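Local coordinates for protein alpha-L-rhamnosidase (PDB 6GSZ) that probably hydrolyses terminal non-reducing alpha-L-rhamnose residues from alpha-L-rhamnosides, and carries calcium ions and N-linked glycans, at residues G75-V80 against T100-L105; V45-H50 against P68-Q73; Y144-L149 against V234-D239; Q164-H169 against N185-T190; L106-W111 against P297-A302. All blocks are in the same frame, centred on the assembly; numbering follows the deposited sequence.

Interaction 1. Residues G75-V80 against T100-L105; sequences GEEATV and TVEPGL
Ala78 and Val101 form an antiparallel hydrogen-bonded pair: Ala78 N gives its proton to Val101 O at 2.9 Å, nearly straight at 171°, and Val101 N returns one to Ala78 O. Beyond the strand end, Gly75 N reaches Pro103 O, also at 2.9 Å; the positive phi of Gly75 suits a glycine. Between these bonds Glu76 O is buried against Pro103 CD and the CA of Glu102 (3.4 Å), a CA-H...O contact, and finds no stronger partner.

The apolar contacts lie on the face of Ala78 and Val101, where Val101 CG1 touches Ala78 CB at 4.0 Å and Val80 CG2 at 4.1 Å. These short branched side chains suit a closely packed sheet.

Acidic groups gather on the other side, next to Thr100. Glu77 OE2 and Glu102 OE1 stand 4.0 Å apart with carboxylate planes turned 65°, and one water donates to both, which should ease their repulsion. A second water joins Gly75 O to Glu102 OE2, which also forms a salt bridge with Arg148 NE.

In the immunoglobulin-like N-terminal domain, strand 99-103 runs between strands 15-18 and 78-86, and strand 38-46 flanks 78-86 on its far side; Phe9 of strand 3-9 packs on Val80 and Val101.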
# COMPACT_ATOMS: atom_id res chain seq x y z
N GLY A 75 13.86 -23.12 8.28
CA GLY A 75 14.34 -22.84 9.62
C GLY A 75 15.84 -22.61 9.75
O GLY A 75 16.33 -22.42 10.87
N GLU A 76 16.57 -22.52 8.63
CA GLU A 76 18.03 -22.38 8.69
C GLU A 76 18.41 -20.91 8.56
O GLU A 76 18.10 -20.27 7.53
CB GLU A 76 18.71 -23.14 7.55
CG GLU A 76 20.24 -23.08 7.64
CD GLU A 76 21.00 -23.74 6.50
OE1 GLU A 76 20.36 -24.14 5.50
OE2 GLU A 76 22.24 -23.89 6.67
N GLU A 77 19.06 -20.38 9.59
CA GLU A 77 19.52 -18.98 9.58
C GLU A 77 20.94 -18.89 9.01
O GLU A 77 21.84 -19.66 9.40
CB GLU A 77 19.54 -18.41 10.99
CG GLU A 77 19.85 -16.94 11.10
CD GLU A 77 19.98 -16.45 12.53
OE1 GLU A 77 21.04 -16.74 13.15
OE2 GLU A 77 19.08 -15.74 12.99
N ALA A 78 21.12 -17.88 8.16
CA ALA A 78 22.47 -17.42 7.78
C ALA A 78 22.65 -15.97 8.23
O ALA A 78 21.69 -15.15 8.22
CB ALA A 78 22.68 -17.55 6.30
N THR A 79 23.92 -15.62 8.51
CA THR A 79 24.28 -14.25 8.82
C THR A 79 25.12 -13.74 7.65
O THR A 79 26.03 -14.42 7.24
CB THR A 79 25.03 -14.15 10.16
OG1 THR A 79 24.16 -14.69 11.15
CG2 THR A 79 25.41 -12.75 10.53
N VAL A 80 24.78 -12.54 7.16
CA VAL A 80 25.33 -12.04 5.90
C VAL A 80 25.93 -10.68 6.10
O VAL A 80 25.34 -9.82 6.77
CB VAL A 80 24.22 -12.01 4.83
CG1 VAL A 80 24.73 -11.33 3.57
CG2 VAL A 80 23.75 -13.42 4.51
N THR A 100 20.50 -11.04 9.11
CA THR A 100 20.16 -12.46 9.08
C THR A 100 19.08 -12.73 8.01
O THR A 100 18.28 -11.86 7.63
CB THR A 100 19.69 -12.95 10.46
OG1 THR A 100 18.58 -12.16 10.90
CG2 THR A 100 20.81 -12.86 11.47
N VAL A 101 19.08 -13.97 7.55
CA VAL A 101 18.09 -14.46 6.60
C VAL A 101 17.76 -15.92 6.94
O VAL A 101 18.64 -16.69 7.25
CB VAL A 101 18.59 -14.28 5.15
CG1 VAL A 101 19.92 -14.96 4.91
CG2 VAL A 101 17.56 -14.74 4.15
N GLU A 102 16.46 -16.25 6.94
CA GLU A 102 16.03 -17.58 7.41
C GLU A 102 14.71 -17.93 6.75
O GLU A 102 13.72 -17.20 6.92
CB GLU A 102 15.82 -17.48 8.92
CG GLU A 102 15.36 -18.77 9.55
CD GLU A 102 15.21 -18.66 11.06
OE1 GLU A 102 16.02 -17.95 11.70
OE2 GLU A 102 14.25 -19.29 11.61
N PRO A 103 14.63 -19.01 5.96
CA PRO A 103 13.35 -19.43 5.42
C PRO A 103 12.41 -19.95 6.51
O PRO A 103 12.85 -20.47 7.55
CB PRO A 103 13.70 -20.55 4.45
CG PRO A 103 15.16 -20.30 4.13
CD PRO A 103 15.74 -19.84 5.45
N GLY A 104 11.12 -19.88 6.19
CA GLY A 104 10.05 -20.41 7.03
C GLY A 104 9.80 -21.89 6.77
O GLY A 104 10.71 -22.67 6.57
N LEU A 105 8.53 -22.26 6.91
CA LEU A 105 8.07 -23.63 6.72
C LEU A 105 7.64 -23.80 5.26
O LEU A 105 6.65 -23.20 4.82
CB LEU A 105 6.90 -23.90 7.69
CG LEU A 105 7.20 -23.69 9.16
CD1 LEU A 105 6.02 -24.12 10.00
CD2 LEU A 105 8.42 -24.47 9.61
O HOH W 1 15.17 -21.38 13.19
O HOH W 2 16.77 -15.37 11.76

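Interaction 2. Residues V45-H50 against P68-Q73; sequences VKRAGH and PSSPLQ
Arg47, next in the chain after Lys46 of strand 38-46 in the immunoglobulin-like domain, reaches across to the loop 68-73, and its guanidinium carries most of the contact. NH1 donates to Ser69 OG at 2.8 Å, with the hydroxyl almost in the guanidinium plane. NH2 donates to Ser70 O at 3.0 Å; this oxygen also lies in the guanidinium plane, although the donor stands well above the plane of the carbonyl. Arginine suits the place because its flat, branched end can serve a side-chain hydroxyl and a backbone carbonyl of successive residues together. Leu72 CD2 rests over one face of the group, 3.7 Å from NH2, giving the broad, weakly hydrated face an apolar cover. Within the strand, Val45 CG2 meets Pro68 CG at 4.1 Å, an apolar touch of two compact side chains beside Phe55.

What positions the guanidinium is partly its own chain, extended from CG to NE, and partly Glu76, whose carboxylate forms a salt bridge with NE. All three guanidinium nitrogens are thereby engaged, and the acid probably offsets much of the charge. On the loop side, Ser70 O also accepts from Trp67 NE1, which helps to hold that carbonyl. Behind Arg47, the chain turns back in a type II beta turn from Arg47 to His50, with glycine at the position of positive phi. Its closing bond runs from His50 N to Arg47 O. Finally, a single water accepts from Arg47 NH2 and donates to Pro71 O, at 2.6 Å from each.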
# COMPACT_ATOMS: atom_id res chain seq x y z
N VAL A 45 28.84 -15.21 3.95
CA VAL A 45 27.76 -16.01 4.48
C VAL A 45 28.27 -16.90 5.61
O VAL A 45 29.13 -17.77 5.38
CB VAL A 45 27.11 -16.84 3.37
CG1 VAL A 45 25.92 -17.64 3.90
CG2 VAL A 45 26.72 -15.96 2.19
N LYS A 46 27.71 -16.70 6.81
CA LYS A 46 28.10 -17.49 8.01
C LYS A 46 26.96 -18.43 8.41
O LYS A 46 25.84 -17.95 8.59
CB LYS A 46 28.50 -16.55 9.16
CG LYS A 46 28.87 -17.23 10.47
CD LYS A 46 30.16 -18.01 10.40
CE LYS A 46 30.55 -18.61 11.74
NZ LYS A 46 29.81 -19.86 12.01
N ARG A 47 27.24 -19.73 8.52
CA ARG A 47 26.33 -20.74 9.01
C ARG A 47 26.89 -21.22 10.34
O ARG A 47 28.09 -21.37 10.42
CB ARG A 47 26.28 -21.90 8.02
CG ARG A 47 25.22 -21.69 6.98
CD ARG A 47 25.13 -22.88 6.03
NE ARG A 47 24.01 -22.72 5.11
CZ ARG A 47 24.10 -22.27 3.88
NH1 ARG A 47 25.19 -21.60 3.50
NH2 ARG A 47 23.14 -22.53 3.03
N ALA A 48 26.01 -21.42 11.33
CA ALA A 48 26.43 -21.89 12.64
C ALA A 48 27.34 -23.12 12.44
O ALA A 48 26.98 -24.03 11.56
CB ALA A 48 25.20 -22.16 13.50
N GLY A 49 28.45 -23.16 13.24
CA GLY A 49 29.36 -24.32 13.25
C GLY A 49 30.34 -24.36 12.09
O GLY A 49 31.20 -25.24 12.07
N HIS A 50 30.21 -23.42 11.13
CA HIS A 50 31.10 -23.38 9.96
C HIS A 50 31.82 -22.03 9.90
O HIS A 50 31.28 -21.00 10.30
CB HIS A 50 30.33 -23.62 8.64
CG HIS A 50 29.56 -24.90 8.62
ND1 HIS A 50 28.63 -25.19 7.63
CD2 HIS A 50 29.54 -25.97 9.46
CE1 HIS A 50 28.09 -26.37 7.85
NE2 HIS A 50 28.63 -26.87 8.98
N PRO A 68 24.56 -16.31 -3.21
CA PRO A 68 25.82 -16.93 -3.65
C PRO A 68 26.17 -18.30 -3.05
O PRO A 68 27.11 -18.94 -3.44
CB PRO A 68 26.86 -15.91 -3.16
CG PRO A 68 26.24 -15.38 -1.88
CD PRO A 68 24.76 -15.27 -2.20
N SER A 69 25.40 -18.73 -2.05
CA SER A 69 25.75 -19.95 -1.29
C SER A 69 24.79 -21.09 -1.71
O SER A 69 24.01 -20.98 -2.67
CB SER A 69 25.74 -19.61 0.20
OG SER A 69 26.07 -20.72 1.03
N SER A 70 24.91 -22.23 -1.03
CA SER A 70 23.96 -23.30 -1.24
C SER A 70 22.58 -22.85 -0.72
O SER A 70 22.48 -21.96 0.12
CB SER A 70 24.40 -24.57 -0.56
OG SER A 70 24.66 -24.29 0.79
N PRO A 71 21.50 -23.42 -1.25
CA PRO A 71 20.15 -23.06 -0.78
C PRO A 71 19.96 -23.23 0.73
O PRO A 71 20.50 -24.16 1.33
CB PRO A 71 19.22 -24.01 -1.56
CG PRO A 71 20.04 -24.41 -2.78
CD PRO A 71 21.47 -24.45 -2.30
N LEU A 72 19.28 -22.27 1.32
CA LEU A 72 18.91 -22.36 2.73
C LEU A 72 17.77 -23.37 2.92
O LEU A 72 16.88 -23.48 2.11
CB LEU A 72 18.49 -20.97 3.24
CG LEU A 72 19.59 -19.91 3.21
CD1 LEU A 72 18.99 -18.53 3.32
CD2 LEU A 72 20.59 -20.15 4.32
N GLN A 73 17.86 -24.12 4.01
CA GLN A 73 16.79 -25.06 4.40
C GLN A 73 15.71 -24.33 5.23
O GLN A 73 15.94 -23.27 5.83
CB GLN A 73 17.45 -26.22 5.15
CG GLN A 73 18.39 -27.03 4.26
CD GLN A 73 18.96 -28.24 4.95
OE1 GLN A 73 18.35 -28.80 5.85
NE2 GLN A 73 20.13 -28.67 4.53
O HOH W 3 21.82 -24.67 3.46

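Interaction 3. Residues Y144-L149 against V234-D239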
# COMPACT_ATOMS: atom_id res chain seq x y z
N TYR A 144 17.98 -24.67 25.91
CA TYR A 144 17.63 -24.33 24.53
C TYR A 144 18.38 -23.08 24.09
O TYR A 144 18.83 -22.28 24.91
CB TYR A 144 16.11 -24.13 24.37
CG TYR A 144 15.53 -23.03 25.23
CD1 TYR A 144 15.19 -23.30 26.54
CD2 TYR A 144 15.27 -21.75 24.75
CE1 TYR A 144 14.68 -22.32 27.37
CE2 TYR A 144 14.75 -20.75 25.57
CZ TYR A 144 14.47 -21.05 26.89
OH TYR A 144 13.95 -20.16 27.78
N VAL A 145 18.48 -22.91 22.77
CA VAL A 145 19.25 -21.82 22.18
C VAL A 145 18.40 -20.88 21.33
O VAL A 145 18.78 -19.71 21.17
CB VAL A 145 20.45 -22.35 21.37
CG1 VAL A 145 21.44 -23.08 22.29
CG2 VAL A 145 20.03 -23.21 20.18
N SER A 146 17.29 -21.36 20.77
CA SER A 146 16.44 -20.51 19.92
C SER A 146 15.04 -21.11 19.85
O SER A 146 14.87 -22.30 20.09
CB SER A 146 17.04 -20.30 18.53
OG SER A 146 17.10 -21.51 17.82
N ALA A 147 14.06 -20.26 19.50
CA ALA A 147 12.72 -20.75 19.33
C ALA A 147 11.99 -19.89 18.31
O ALA A 147 12.24 -18.68 18.20
CB ALA A 147 11.99 -20.82 20.66
N ARG A 148 11.07 -20.55 17.60
CA ARG A 148 10.24 -19.89 16.59
C ARG A 148 8.77 -20.22 16.79
O ARG A 148 8.43 -21.32 17.19
CB ARG A 148 10.62 -20.36 15.18
CG ARG A 148 12.07 -20.07 14.78
CD ARG A 148 12.34 -18.58 14.60
NE ARG A 148 13.70 -18.32 14.22
CZ ARG A 148 14.70 -17.98 15.05
NH1 ARG A 148 14.50 -17.78 16.34
NH2 ARG A 148 15.91 -17.78 14.53
N LEU A 149 7.91 -19.23 16.51
CA LEU A 149 6.47 -19.46 16.41
C LEU A 149 6.06 -19.18 14.97
O LEU A 149 6.36 -18.09 14.45
CB LEU A 149 5.68 -18.55 17.34
CG LEU A 149 4.17 -18.78 17.30
CD1 LEU A 149 3.80 -20.16 17.86
CD2 LEU A 149 3.45 -17.70 18.08
N VAL A 234 8.49 -24.17 17.58
CA VAL A 234 9.65 -25.03 17.40
C VAL A 234 10.75 -24.49 18.32
O VAL A 234 11.20 -23.34 18.14
CB VAL A 234 10.11 -25.04 15.94
CG1 VAL A 234 11.25 -26.04 15.77
CG2 VAL A 234 8.99 -25.39 14.98
N VAL A 235 11.23 -25.32 19.24
CA VAL A 235 12.30 -24.96 20.15
C VAL A 235 13.53 -25.79 19.77
O VAL A 235 13.44 -27.00 19.62
CB VAL A 235 11.90 -25.23 21.62
CG1 VAL A 235 13.01 -24.83 22.57
CG2 VAL A 235 10.59 -24.55 22.00
N THR A 236 14.64 -25.10 19.50
CA THR A 236 15.90 -25.76 19.20
C THR A 236 16.72 -25.87 20.48
O THR A 236 17.05 -24.88 21.11
CB THR A 236 16.70 -24.99 18.15
OG1 THR A 236 15.86 -24.90 16.99
CG2 THR A 236 18.02 -25.66 17.82
N LYS A 237 17.00 -27.11 20.87
CA LYS A 237 17.75 -27.40 22.05
C LYS A 237 19.25 -27.22 21.79
O LYS A 237 19.71 -27.14 20.63
CB LYS A 237 17.41 -28.80 22.53
CG LYS A 237 16.01 -28.92 23.12
CD LYS A 237 15.65 -30.34 23.44
CE LYS A 237 15.19 -31.12 22.23
NZ LYS A 237 15.30 -32.59 22.43
N SER A 238 20.01 -27.20 22.88
CA SER A 238 21.45 -26.97 22.88
C SER A 238 22.19 -28.00 22.00
O SER A 238 23.21 -27.67 21.43
CB SER A 238 21.98 -26.97 24.30
OG SER A 238 21.51 -25.81 25.00
N ASP A 239 21.67 -29.22 21.90
CA ASP A 239 22.28 -30.30 21.13
C ASP A 239 21.83 -30.29 19.65
O ASP A 239 22.28 -31.16 18.86
CB ASP A 239 22.01 -31.64 21.81
CG ASP A 239 20.56 -32.13 21.73
OD1 ASP A 239 19.75 -31.45 21.10
OD2 ASP A 239 20.28 -33.21 22.29
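Residues 146-149 and 234-237 run antiparallel with axes 4.7 Å apart and 169° between their directions, and a classic beta bulge interrupts their pairing where Val145 and Ser146 both face Thr236. At the bulge, Val145 N donates to Thr236 O at 2.9 Å, almost linearly at 176°, while Thr236 N donates to Ser146 O. Regular pairing resumes beyond it, where Arg148 and Val234 exchange two backbone bonds.

On one face Ala147 lies opposite Val235, with Ala147 CB and Val235 CG2 4.2 Å apart; the small methyl fits beside a branched neighbour, and Leu193 packs nearby. Val235 CG1 also reaches Tyr144 CB at 3.7 Å. With chi1 at 60°, CG of Tyr144 lies between the backbone N and the carbonyl carbon, and the ring leads away from strand 234-237 toward Leu193 and Gln195. Ser146 and Thr236 share the other face, where Ser146 OG comes within 3.5 Å of Thr236 CB. Val145 CG2 meets Thr236 CG2 at 4.0 Å, a methyl contact at the bulge.

Arg148 projects from the face of Ser146 and folds back along its own strand: NH1 donates to Ala147 O at 3.1 Å, from well above that carbonyl plane, and makes a long, weak ion pair with Asp188. Its NE forms a salt bridge with Glu102 of the immunoglobulin-like domain. Backbone bonds thus fix the register of the two strands, while this arginine also ties the sheet to the neighbouring domain through Glu102, and its charge probably helps to balance the acidic groups near the calcium ion.

Interaction 4. Residues Q164-H169 against N185-T190; sequences QRVGDH and NTYDVT. With CA (calcium ion), chain L.
Strand 182-188 of the rhamnosidase N-terminal domain is met by residues 166-169, and the buried ring of Tyr187 forms the centre of the contact. On the side of the strand turned away from these residues, Asp188 OD2 binds the calcium ion at 2.3 Å, alongside four waters. Its OD1 accepts from Thr190 N, an Asx turn, and from Thr190 OG1.

Val166 lays CG1 over one face of the Tyr187 ring, 3.9 Å from its centroid and 29° off the normal, a CH-pi contact; the same methyl reaches Val189 CG1 at 3.8 Å. With its CG1 anti to the backbone N (chi1 177°), Val166 holds this branch against the ring. Gly167 CA passes Tyr187 CD1 at 3.8 Å, where a CB would collide with the ring, and its positive phi also favours glycine.

Farther along, the edge of Tyr187 points at the face of His169 in a T-shaped stack, with centroids 4.9 Å apart and planes at 59°. Tyr187 CE1 sits over the middle of the imidazole. A water near Tyr187 OH accepts from His169 N and lies within hydrogen-bonding distance of Val166 O. Arg165 steadies the loop by pointing NH1 and NH2 end-on at His169 O. With a methyl over one face, the imidazole at its edge and its hydroxyl hydrogen-bonded to Tyr157, the tyrosine ring is probably restricted in its rotation.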
# COMPACT_ATOMS: atom_id res chain seq x y z
N GLN A 164 3.35 -12.40 27.43
CA GLN A 164 4.09 -11.41 26.64
C GLN A 164 3.56 -11.49 25.21
O GLN A 164 3.55 -12.58 24.60
CB GLN A 164 5.57 -11.75 26.68
CG GLN A 164 6.15 -11.75 28.08
CD GLN A 164 7.31 -12.71 28.18
OE1 GLN A 164 7.18 -13.96 28.11
NE2 GLN A 164 8.48 -12.12 28.34
N ARG A 165 3.19 -10.34 24.64
CA ARG A 165 2.71 -10.33 23.28
C ARG A 165 3.79 -10.86 22.34
O ARG A 165 4.94 -10.45 22.43
CB ARG A 165 2.26 -8.93 22.84
CG ARG A 165 1.41 -8.99 21.57
CD ARG A 165 1.09 -7.64 21.02
NE ARG A 165 -0.04 -7.70 20.10
CZ ARG A 165 0.08 -7.94 18.78
NH1 ARG A 165 1.26 -8.29 18.25
NH2 ARG A 165 -1.00 -7.81 18.02
N VAL A 166 3.41 -11.72 21.39
CA VAL A 166 4.31 -12.22 20.37
C VAL A 166 4.30 -11.24 19.20
O VAL A 166 3.32 -11.10 18.53
CB VAL A 166 3.97 -13.62 19.88
CG1 VAL A 166 4.88 -14.08 18.76
CG2 VAL A 166 3.94 -14.60 21.05
N GLY A 167 5.46 -10.61 18.99
CA GLY A 167 5.63 -9.67 17.90
C GLY A 167 4.84 -8.39 18.07
O GLY A 167 4.15 -8.19 19.07
N ASP A 168 4.87 -7.57 17.03
CA ASP A 168 4.19 -6.27 16.99
C ASP A 168 3.32 -6.12 15.74
O ASP A 168 3.00 -4.99 15.30
CB ASP A 168 5.20 -5.14 17.10
CG ASP A 168 6.23 -5.11 15.99
OD1 ASP A 168 6.14 -5.95 15.09
OD2 ASP A 168 7.11 -4.23 16.05
N HIS A 169 2.95 -7.24 15.12
CA HIS A 169 2.04 -7.21 14.01
C HIS A 169 0.60 -7.11 14.50
O HIS A 169 0.19 -7.87 15.43
CB HIS A 169 2.14 -8.46 13.12
CG HIS A 169 3.50 -8.80 12.60
ND1 HIS A 169 3.63 -9.76 11.63
CD2 HIS A 169 4.74 -8.42 12.97
CE1 HIS A 169 4.93 -9.90 11.36
NE2 HIS A 169 5.64 -9.12 12.18
N ASN A 185 2.83 -16.10 9.59
CA ASN A 185 3.88 -15.28 10.16
C ASN A 185 4.87 -16.09 10.97
O ASN A 185 4.51 -17.12 11.54
CB ASN A 185 3.34 -14.10 10.93
CG ASN A 185 2.34 -13.32 10.11
OD1 ASN A 185 1.16 -13.15 10.50
ND2 ASN A 185 2.76 -12.88 8.93
N THR A 186 6.10 -15.60 11.05
CA THR A 186 7.18 -16.22 11.78
C THR A 186 7.73 -15.22 12.81
O THR A 186 8.03 -14.06 12.46
CB THR A 186 8.30 -16.66 10.84
OG1 THR A 186 7.78 -17.56 9.87
CG2 THR A 186 9.41 -17.35 11.62
N TYR A 187 7.90 -15.68 14.06
CA TYR A 187 8.41 -14.83 15.12
C TYR A 187 9.55 -15.56 15.84
O TYR A 187 9.48 -16.77 16.10
CB TYR A 187 7.31 -14.53 16.13
CG TYR A 187 6.12 -13.83 15.53
CD1 TYR A 187 6.12 -12.46 15.32
CD2 TYR A 187 4.97 -14.54 15.18
CE1 TYR A 187 5.03 -11.80 14.75
CE2 TYR A 187 3.86 -13.88 14.66
CZ TYR A 187 3.86 -12.51 14.47
OH TYR A 187 2.75 -11.86 14.00
N ASP A 188 10.54 -14.77 16.26
CA ASP A 188 11.59 -15.26 17.14
C ASP A 188 11.13 -15.10 18.59
O ASP A 188 11.04 -13.99 19.10
CB ASP A 188 12.89 -14.53 16.87
CG ASP A 188 14.02 -14.91 17.81
OD1 ASP A 188 13.79 -15.72 18.73
OD2 ASP A 188 15.15 -14.37 17.61
N VAL A 189 10.74 -16.21 19.20
CA VAL A 189 10.17 -16.19 20.55
C VAL A 189 11.17 -16.73 21.59
O VAL A 189 10.78 -17.04 22.72
CB VAL A 189 8.82 -16.93 20.61
CG1 VAL A 189 7.83 -16.29 19.68
CG2 VAL A 189 8.95 -18.41 20.34
N THR A 190 12.45 -16.79 21.25
CA THR A 190 13.50 -17.29 22.13
C THR A 190 13.39 -16.67 23.53
O THR A 190 13.49 -17.40 24.53
CB THR A 190 14.88 -16.96 21.55
OG1 THR A 190 14.94 -17.55 20.26
CG2 THR A 190 16.02 -17.50 22.39
CA CA L . 16.20 -12.33 17.23
O HOH W 4 2.66 -9.97 16.14
O HOH W 5 1.33 -10.03 10.02
O HOH W 6 15.98 -13.14 19.82
O HOH W 7 18.51 -13.30 18.09
O HOH W 8 17.29 -13.74 15.64
O HOH W 9 14.05 -11.22 18.58

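Interaction 5. Residues L106-W111 against P297-A302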
# COMPACT_ATOMS: atom_id res chain seq x y z
N LEU A 106 8.47 -24.51 4.49
CA LEU A 106 8.37 -24.41 3.03
C LEU A 106 7.44 -25.45 2.39
O LEU A 106 7.00 -25.25 1.27
CB LEU A 106 9.77 -24.55 2.43
CG LEU A 106 10.82 -23.57 2.93
CD1 LEU A 106 12.20 -23.95 2.43
CD2 LEU A 106 10.45 -22.18 2.48
N THR A 107 7.14 -26.54 3.10
CA THR A 107 6.27 -27.56 2.62
C THR A 107 5.26 -27.91 3.70
O THR A 107 5.49 -27.62 4.87
CB THR A 107 7.04 -28.85 2.31
OG1 THR A 107 7.53 -29.42 3.53
CG2 THR A 107 8.22 -28.64 1.39
N PRO A 108 4.11 -28.54 3.37
CA PRO A 108 3.20 -29.02 4.41
C PRO A 108 3.88 -29.87 5.49
O PRO A 108 3.55 -29.70 6.65
CB PRO A 108 2.16 -29.79 3.60
CG PRO A 108 2.11 -29.03 2.29
CD PRO A 108 3.58 -28.77 2.01
N ASP A 109 4.81 -30.73 5.10
CA ASP A 109 5.47 -31.61 6.07
C ASP A 109 6.22 -30.78 7.12
O ASP A 109 6.41 -31.24 8.23
CB ASP A 109 6.42 -32.58 5.36
CG ASP A 109 5.70 -33.78 4.75
OD1 ASP A 109 4.48 -33.98 5.02
OD2 ASP A 109 6.35 -34.51 4.01
N ASP A 110 6.70 -29.59 6.75
CA ASP A 110 7.46 -28.76 7.68
C ASP A 110 6.60 -28.26 8.85
O ASP A 110 7.13 -27.78 9.83
CB ASP A 110 8.11 -27.56 6.95
CG ASP A 110 9.30 -27.93 6.08
OD1 ASP A 110 10.02 -28.91 6.41
OD2 ASP A 110 9.48 -27.22 5.08
N TRP A 111 5.27 -28.34 8.70
CA TRP A 111 4.33 -28.00 9.81
C TRP A 111 4.18 -29.12 10.84
O TRP A 111 3.48 -28.91 11.83
CB TRP A 111 2.96 -27.58 9.24
CG TRP A 111 2.96 -26.25 8.57
CD1 TRP A 111 3.28 -25.94 7.28
CD2 TRP A 111 2.72 -25.00 9.24
NE1 TRP A 111 3.17 -24.59 7.09
CE2 TRP A 111 2.89 -23.97 8.28
CE3 TRP A 111 2.37 -24.67 10.55
CZ2 TRP A 111 2.67 -22.64 8.59
CZ3 TRP A 111 2.18 -23.34 10.86
CH2 TRP A 111 2.38 -22.34 9.90
N PRO A 297 -6.20 -27.12 3.54
CA PRO A 297 -5.06 -27.47 2.70
C PRO A 297 -3.82 -26.59 2.91
O PRO A 297 -3.83 -25.41 2.51
CB PRO A 297 -5.62 -27.35 1.29
CG PRO A 297 -6.73 -26.35 1.39
CD PRO A 297 -7.24 -26.38 2.81
N LYS A 298 -2.78 -27.17 3.52
CA LYS A 298 -1.53 -26.43 3.86
C LYS A 298 -0.76 -25.99 2.61
O LYS A 298 0.20 -25.26 2.75
CB LYS A 298 -0.63 -27.29 4.75
CG LYS A 298 -1.14 -27.48 6.17
CD LYS A 298 -0.11 -28.12 7.06
CE LYS A 298 -0.55 -28.25 8.48
NZ LYS A 298 -1.60 -29.28 8.62
N GLU A 299 -1.21 -26.40 1.41
CA GLU A 299 -0.56 -26.00 0.15
C GLU A 299 -0.77 -24.50 -0.11
O GLU A 299 0.00 -23.93 -0.86
CB GLU A 299 -1.09 -26.83 -1.04
CG GLU A 299 -0.60 -28.26 -0.99
CD GLU A 299 -1.35 -29.22 -0.06
OE1 GLU A 299 -2.45 -28.83 0.50
OE2 GLU A 299 -0.84 -30.36 0.11
N ARG A 300 -1.78 -23.87 0.51
CA ARG A 300 -2.02 -22.44 0.27
C ARG A 300 -1.13 -21.55 1.14
O ARG A 300 -1.11 -20.32 0.92
CB ARG A 300 -3.48 -22.04 0.48
CG ARG A 300 -4.50 -23.14 0.30
CD ARG A 300 -5.78 -22.79 1.04
NE ARG A 300 -6.97 -23.22 0.31
CZ ARG A 300 -8.19 -23.28 0.81
NH1 ARG A 300 -8.43 -22.81 2.03
NH2 ARG A 300 -9.19 -23.81 0.12
N LEU A 301 -0.44 -22.14 2.13
CA LEU A 301 0.30 -21.31 3.08
C LEU A 301 1.53 -20.68 2.41
O LEU A 301 2.26 -21.37 1.71
CB LEU A 301 0.67 -22.12 4.32
CG LEU A 301 -0.51 -22.56 5.18
CD1 LEU A 301 -0.11 -23.64 6.13
CD2 LEU A 301 -1.16 -21.39 5.89
N ALA A 302 1.71 -19.37 2.67
CA ALA A 302 2.78 -18.62 2.05
C ALA A 302 3.40 -17.66 3.07
O ALA A 302 2.73 -17.06 3.90
CB ALA A 302 2.26 -17.82 0.88
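Pro108 and Lys298 bring their CA atoms to 5.4 Å where two short 3-10 turns meet, residues 108-111 on one side and 298-300 on the other; the second runs straight into strand 301-302. Each turn is closed within its own segment, by Trp111 N to Pro108 O and by Leu301 N to Lys298 O, and the contact between them is made by side chains.

Pro108 CB touches Lys298 CB at 3.9 Å as the two side chains slide past each other in opposite directions. Proline, which lacks an amide proton, suits the start of a 3-10 segment, where none need be donated. The side chain of Glu299 bends at chi2 (81°) and brings OE2 to 3.9 Å from Pro108 CG.

This surface contact joins the loop after strand 99-103 of the immunoglobulin-like domain to the edge strand of a mixed sheet in the rhamnosidase N-terminal domain. Trp111 is its buried part, packed also against Leu230 and Leu232 and meeting Tyr184 edge-to-face. The aliphatic part of Lys298 crosses the start of the indole side chain, with CE 3.7 Å from Trp111 CB, and a bend at chi4 carries NZ on to Ala114 O. Lysine can thus give methylenes to the tryptophan and its ammonium to a carbonyl.

Leu301 CD1 meets the indole obliquely, 3.5 Å from Trp111 NE1 and 3.7 Å from Trp111 CE2.

Overall arrangement
Interactions 1 and 2 share one sheet of the immunoglobulin-like domain, their centres about 9 Å apart, and are joined by the salt bridge from Glu76 OE2 to Arg47 NE at 2.6 Å. Interactions 3 and 4 share a sheet of the next domain, where Leu149 O probably accepts from Tyr187 N at 2.9 Å. The two domains meet through Glu102 OE2 and Arg148 NE, 2.8 Å apart, linking interactions 1 and 3. Near this seam lies the calcium ion of interaction 4, about 6 Å from the side chains of Glu77 and Arg148. Interaction 5 touches interaction 1 where Leu105 CD1 lies 3.5 Å from Trp111 CD2, and reaches the sheet of interactions 3 and 4 through strand 301-302. The pocket that holds glucose belongs to the helical domain, separate from all five.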